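Local coordinates for protein TetR family transcriptional regulator (Streptomyces coelicolor, PDB 6SRN) that probably acts as a DNA-binding transcriptional regulator, pairs with a second copy of itself and takes a furan-carboxylic acid bacterial hormone into a pocket, at residues A50-V55 against G64-H69; I78-E83 against M123-R128. All blocks are in the same frame, centred on the assembly; numbering follows the deposited sequence.

Contact 1. Residues A50-V55 against G64-H69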
loop_
_atom_site.group_PDB
_atom_site.type_symbol
_atom_site.label_atom_id
_atom_site.label_comp_id
_atom_site.label_asym_id
_atom_site.label_seq_id
_atom_site.Cartn_x
_atom_site.Cartn_y
_atom_site.Cartn_z
ATOM N N ALA A 50 -5.957 1.650 -21.214
ATOM C CA ALA A 50 -7.381 1.687 -21.469
ATOM C C ALA A 50 -7.656 2.773 -22.523
ATOM O O ALA A 50 -6.926 3.749 -22.610
ATOM C CB ALA A 50 -8.124 2.025 -20.186
ATOM N N SER A 51 -8.711 2.606 -23.289
ATOM C CA SER A 51 -9.191 3.701 -24.164
ATOM C C SER A 51 -10.705 3.746 -24.138
ATOM O O SER A 51 -11.365 2.706 -23.953
ATOM C CB SER A 51 -8.701 3.540 -25.620
ATOM O OG SER A 51 -9.284 2.395 -26.240
ATOM N N VAL A 52 -11.259 4.923 -24.407
ATOM C CA VAL A 52 -12.702 5.052 -24.556
ATOM C C VAL A 52 -13.194 4.220 -25.742
ATOM O O VAL A 52 -14.249 3.585 -25.659
ATOM C CB VAL A 52 -13.159 6.513 -24.659
ATOM C CG1 VAL A 52 -14.655 6.595 -24.865
ATOM C CG2 VAL A 52 -12.804 7.256 -23.378
ATOM N N LYS A 53 -12.396 4.151 -26.788
ATOM C CA LYS A 53 -12.754 3.305 -27.927
ATOM C C LYS A 53 -13.003 1.870 -27.484
ATOM O O LYS A 53 -13.967 1.234 -27.906
ATOM C CB LYS A 53 -11.658 3.343 -28.989
ATOM C CG LYS A 53 -11.884 2.408 -30.163
ATOM C CD LYS A 53 -10.722 2.427 -31.142
ATOM C CE LYS A 53 -10.843 1.275 -32.121
ATOM N NZ LYS A 53 -9.838 1.346 -33.220
ATOM N N ASP A 54 -12.155 1.356 -26.604
ATOM C CA ASP A 54 -12.258 -0.040 -26.222
ATOM C C ASP A 54 -13.417 -0.258 -25.252
ATOM O O ASP A 54 -14.070 -1.286 -25.323
ATOM C CB ASP A 54 -10.940 -0.533 -25.663
ATOM C CG ASP A 54 -9.918 -0.831 -26.756
ATOM O OD1 ASP A 54 -10.263 -0.857 -27.970
ATOM O OD2 ASP A 54 -8.758 -1.005 -26.388
ATOM N N VAL A 55 -13.673 0.716 -24.381
ATOM C CA VAL A 55 -14.848 0.690 -23.515
ATOM C C VAL A 55 -16.153 0.683 -24.327
ATOM O O VAL A 55 -17.046 -0.125 -24.078
ATOM C CB VAL A 55 -14.821 1.870 -22.523
ATOM C CG1 VAL A 55 -16.122 1.905 -21.723
ATOM C CG2 VAL A 55 -13.597 1.766 -21.589
ATOM N N GLY A 64 -19.087 8.286 -29.385
ATOM C CA GLY A 64 -19.907 9.502 -29.179
ATOM C C GLY A 64 -21.031 9.291 -28.186
ATOM O O GLY A 64 -21.296 10.135 -27.329
ATOM N N ALA A 65 -21.660 8.128 -28.240
ATOM C CA ALA A 65 -22.667 7.804 -27.231
ATOM C C ALA A 65 -22.092 7.640 -25.798
ATOM O O ALA A 65 -22.673 8.074 -24.796
ATOM C CB ALA A 65 -23.439 6.569 -27.668
ATOM N N VAL A 66 -20.918 6.995 -25.671
ATOM C CA VAL A 66 -20.253 6.939 -24.385
ATOM C C VAL A 66 -19.881 8.321 -23.824
ATOM O O VAL A 66 -20.022 8.584 -22.622
ATOM C CB VAL A 66 -18.992 6.051 -24.420
ATOM C CG1 VAL A 66 -18.220 6.063 -23.107
ATOM C CG2 VAL A 66 -19.333 4.624 -24.755
ATOM N N TYR A 67 -19.390 9.197 -24.697
ATOM C CA TYR A 67 -18.979 10.533 -24.274
ATOM C C TYR A 67 -20.145 11.364 -23.742
ATOM O O TYR A 67 -19.926 12.292 -22.951
ATOM C CB TYR A 67 -18.278 11.268 -25.424
ATOM C CG TYR A 67 -16.838 10.860 -25.727
ATOM C CD1 TYR A 67 -15.914 10.611 -24.715
ATOM C CD2 TYR A 67 -16.412 10.739 -27.031
ATOM C CE1 TYR A 67 -14.598 10.273 -25.007
ATOM C CE2 TYR A 67 -15.089 10.396 -27.342
ATOM C CZ TYR A 67 -14.202 10.145 -26.318
ATOM O OH TYR A 67 -12.892 9.811 -26.637
ATOM N N PHE A 68 -21.370 11.036 -24.136
ATOM C CA PHE A 68 -22.535 11.684 -23.532
ATOM C C PHE A 68 -22.556 11.453 -22.020
ATOM O O PHE A 68 -22.790 12.372 -21.256
ATOM C CB PHE A 68 -23.830 11.202 -24.125
ATOM C CG PHE A 68 -25.052 11.714 -23.412
ATOM C CD1 PHE A 68 -25.392 13.066 -23.468
ATOM C CD2 PHE A 68 -25.887 10.846 -22.716
ATOM C CE1 PHE A 68 -26.543 13.537 -22.852
ATOM C CE2 PHE A 68 -27.029 11.310 -22.089
ATOM C CZ PHE A 68 -27.367 12.661 -22.160
ATOM N N HIS A 69 -22.287 10.228 -21.603
ATOM C CA HIS A 69 -22.246 9.909 -20.170
ATOM C C HIS A 69 -20.966 10.367 -19.486
ATOM O O HIS A 69 -21.013 10.870 -18.341
ATOM C CB HIS A 69 -22.373 8.421 -20.016
ATOM C CG HIS A 69 -23.669 7.852 -20.508
ATOM N ND1 HIS A 69 -24.784 7.769 -19.701
ATOM C CD2 HIS A 69 -24.023 7.295 -21.696
ATOM C CE1 HIS A 69 -25.774 7.211 -20.380
ATOM N NE2 HIS A 69 -25.338 6.895 -21.583
#
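V52 carries this contact from the 50-55 side. Its branched end meets both V66 and Y67 of the facing helix. V52 CG1 lies 3.7 Å from Y67 CE1, and its approach to the ring is oblique. The same methyl sits 4.0 Å from V66 CG1, so one branch serves both partners. That methyl is anti to the backbone N (chi1 178°), which swings it across to the other helix. V52 CG2 stays beside the backbone N and also meets the ring, 3.9 Å from Y67 CE1. The phenol arrives differently. The first bond of the Y67 side chain does not aim at V52, but chi1 of -77° brings the CE1, CZ and OH end of the phenol back to V52. Y67 OH ends 3.9 Å from V52 CB.

Both valines are buried, while Y67 is partly exposed and forms the outer margin. The two helices belong to the predicted helix-turn-helix motif, residues 51-70. In TetR-family proteins the second helix of this motif is the recognition helix. Here the apolar contact sets it against the first one, helix 52-59.

Packing is looser one turn further on. V55 also points at the 64-69 helix, yet V55 CG1 remains 4.9 Å from V66 CG1. Its closer neighbours are I41 and L76, on the helices that flank the motif. K53 turns away into solvent on the outer side. The start of helix 52-59 is held by S51, at its N-cap. S51 OG accepts a bond from D54 N, 3.1 Å long and bent to 144° at the hydrogen. The carboxylate of D54 makes a salt bridge to R45 of helix 31-49.

Contact 2. Residues I78-E83 against M123-R128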
loop_
_atom_site.group_PDB
_atom_site.type_symbol
_atom_site.label_atom_id
_atom_site.label_comp_id
_atom_site.label_asym_id
_atom_site.label_seq_id
_atom_site.Cartn_x
_atom_site.Cartn_y
_atom_site.Cartn_z
ATOM N N ILE A 78 -12.458 9.040 -13.063
ATOM C CA ILE A 78 -13.007 9.628 -11.853
ATOM C C ILE A 78 -14.273 8.891 -11.427
ATOM O O ILE A 78 -14.443 8.588 -10.255
ATOM C CB ILE A 78 -13.297 11.135 -12.051
ATOM C CG1 ILE A 78 -11.970 11.881 -12.206
ATOM C CG2 ILE A 78 -14.120 11.666 -10.895
ATOM C CD1 ILE A 78 -12.150 13.304 -12.652
ATOM N N ALA A 79 -15.203 8.638 -12.360
ATOM C CA ALA A 79 -16.458 8.004 -11.966
ATOM C C ALA A 79 -16.241 6.595 -11.370
ATOM O O ALA A 79 -16.920 6.212 -10.457
ATOM C CB ALA A 79 -17.405 7.940 -13.142
ATOM N N VAL A 80 -15.316 5.841 -11.945
ATOM C CA VAL A 80 -14.982 4.516 -11.440
ATOM C C VAL A 80 -14.446 4.622 -10.017
ATOM O O VAL A 80 -14.909 3.940 -9.116
ATOM C CB VAL A 80 -13.946 3.815 -12.354
ATOM C CG1 VAL A 80 -13.389 2.549 -11.689
ATOM C CG2 VAL A 80 -14.600 3.474 -13.686
ATOM N N VAL A 81 -13.478 5.496 -9.789
ATOM C CA VAL A 81 -12.927 5.633 -8.429
ATOM C C VAL A 81 -13.991 6.107 -7.440
ATOM O O VAL A 81 -14.144 5.579 -6.347
ATOM C CB VAL A 81 -11.702 6.568 -8.422
ATOM C CG1 VAL A 81 -11.216 6.806 -7.013
ATOM C CG2 VAL A 81 -10.601 5.973 -9.246
ATOM N N GLU A 82 -14.762 7.104 -7.833
ATOM C CA GLU A 82 -15.825 7.603 -6.933
ATOM C C GLU A 82 -16.807 6.485 -6.588
ATOM O O GLU A 82 -17.258 6.351 -5.441
ATOM C CB GLU A 82 -16.591 8.776 -7.548
ATOM C CG GLU A 82 -15.862 10.063 -7.609
ATOM C CD GLU A 82 -16.780 11.094 -8.273
ATOM O OE1 GLU A 82 -17.653 10.777 -9.130
ATOM O OE2 GLU A 82 -16.679 12.211 -7.868
ATOM N N GLU A 83 -17.167 5.655 -7.555
ATOM C CA GLU A 83 -18.139 4.628 -7.307
ATOM C C GLU A 83 -17.597 3.595 -6.332
ATOM O O GLU A 83 -18.334 3.091 -5.488
ATOM C CB GLU A 83 -18.532 3.977 -8.636
ATOM C CG GLU A 83 -19.305 2.695 -8.505
ATOM C CD GLU A 83 -20.509 2.825 -7.624
ATOM O OE1 GLU A 83 -21.126 3.909 -7.618
ATOM O OE2 GLU A 83 -20.850 1.815 -6.955
ATOM N N MET A 123 -14.068 -2.371 -7.892
ATOM C CA MET A 123 -13.100 -2.222 -6.811
ATOM C C MET A 123 -11.684 -2.402 -7.312
ATOM O O MET A 123 -10.792 -1.644 -6.892
ATOM C CB MET A 123 -13.413 -3.220 -5.706
ATOM C CG MET A 123 -14.770 -3.033 -5.039
ATOM S SD MET A 123 -14.824 -1.524 -4.020
ATOM C CE MET A 123 -13.820 -2.062 -2.736
ATOM N N GLN A 124 -11.465 -3.381 -8.163
ATOM C CA GLN A 124 -10.132 -3.618 -8.650
ATOM C C GLN A 124 -9.646 -2.409 -9.472
ATOM O O GLN A 124 -8.503 -1.989 -9.396
ATOM C CB GLN A 124 -10.103 -4.875 -9.493
ATOM C CG GLN A 124 -10.488 -6.119 -8.679
ATOM C CD GLN A 124 -10.828 -7.326 -9.496
ATOM O OE1 GLN A 124 -10.898 -7.286 -10.714
ATOM N NE2 GLN A 124 -11.021 -8.432 -8.816
ATOM N N ALA A 125 -10.536 -1.856 -10.276
ATOM C CA ALA A 125 -10.224 -0.699 -11.084
ATOM C C ALA A 125 -9.990 0.531 -10.236
ATOM O O ALA A 125 -9.067 1.301 -10.471
ATOM C CB ALA A 125 -11.326 -0.439 -12.079
ATOM N N GLY A 126 -10.838 0.727 -9.227
ATOM C CA GLY A 126 -10.661 1.878 -8.326
ATOM C C GLY A 126 -9.298 1.854 -7.692
ATOM O O GLY A 126 -8.606 2.866 -7.663
ATOM N N ALA A 127 -8.898 0.697 -7.200
ATOM C CA ALA A 127 -7.595 0.548 -6.576
ATOM C C ALA A 127 -6.467 0.740 -7.578
ATOM O O ALA A 127 -5.474 1.454 -7.317
ATOM C CB ALA A 127 -7.449 -0.801 -5.857
ATOM N N ARG A 128 -6.591 0.158 -8.771
ATOM C CA ARG A 128 -5.528 0.318 -9.734
ATOM C C ARG A 128 -5.378 1.749 -10.181
ATOM O O ARG A 128 -4.251 2.239 -10.314
ATOM C CB ARG A 128 -5.735 -0.590 -10.949
ATOM C CG ARG A 128 -4.586 -0.486 -11.941
ATOM C CD ARG A 128 -4.509 -1.676 -12.856
ATOM N NE ARG A 128 -3.337 -1.547 -13.737
ATOM C CZ ARG A 128 -2.939 -2.499 -14.586
ATOM N NH1 ARG A 128 -3.619 -3.611 -14.700
ATOM N NH2 ARG A 128 -1.835 -2.324 -15.324
#
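G126 gives the contact its closeness. It has no side chain, and its CA comes within 4.4 Å of V81 CA where the two helices cross at -112°. Their axes are 8.2 Å apart. G126 has more surface buried here than any other residue of the two segments, followed by V80 and V81.

V80 points at the 123-128 helix. Its CG1 is anti to the backbone N (chi1 169°) and touches A125 CB at 3.7 Å. The same methyl lies 4.0 Å from G126 N, so it rests on the backbone as well as on the alanine. V81 uses its CG2 branch, which sits 4.0 Å from G126 O. Both are plain van der Waals contacts of a methyl with the glycine backbone.

All four touching residues are buried. Beyond the segment, both valines also pack on L129, and V81 packs on Q130 of the ligand pocket. V81 O accepts a hydrogen bond from H84 ND1, another pocket residue, and G126 lies close to the bound furan acid without being one of its pocket residues. The helix carrying V80 and V81 follows the predicted DNA-binding motif. Its seat on helix 121-131 is the kind of junction between DNA-binding and ligand-binding parts found in TetR-family regulators.

In the fold
From the N terminus, helix 31-49 leads into contact 1. This closes a short loop, with eight residues between its segments, and joins helices 52-59 and 63-69. The chain then enters helix 73-86, where contact 2 opens. Contact 2 closes a much longer, mainly helical excursion that returns at helix 121-131. The contacts follow in series, neither nesting nor crossing. Their centres are 16 Å apart and their nearest atoms about 7 Å, so they do not touch. Contact 1 lies within the DNA-binding end of the chain. Contact 2 ties that end to the C-terminal part, which supplies most of the ligand pocket, and R128 there packs on A134 of the second subunit.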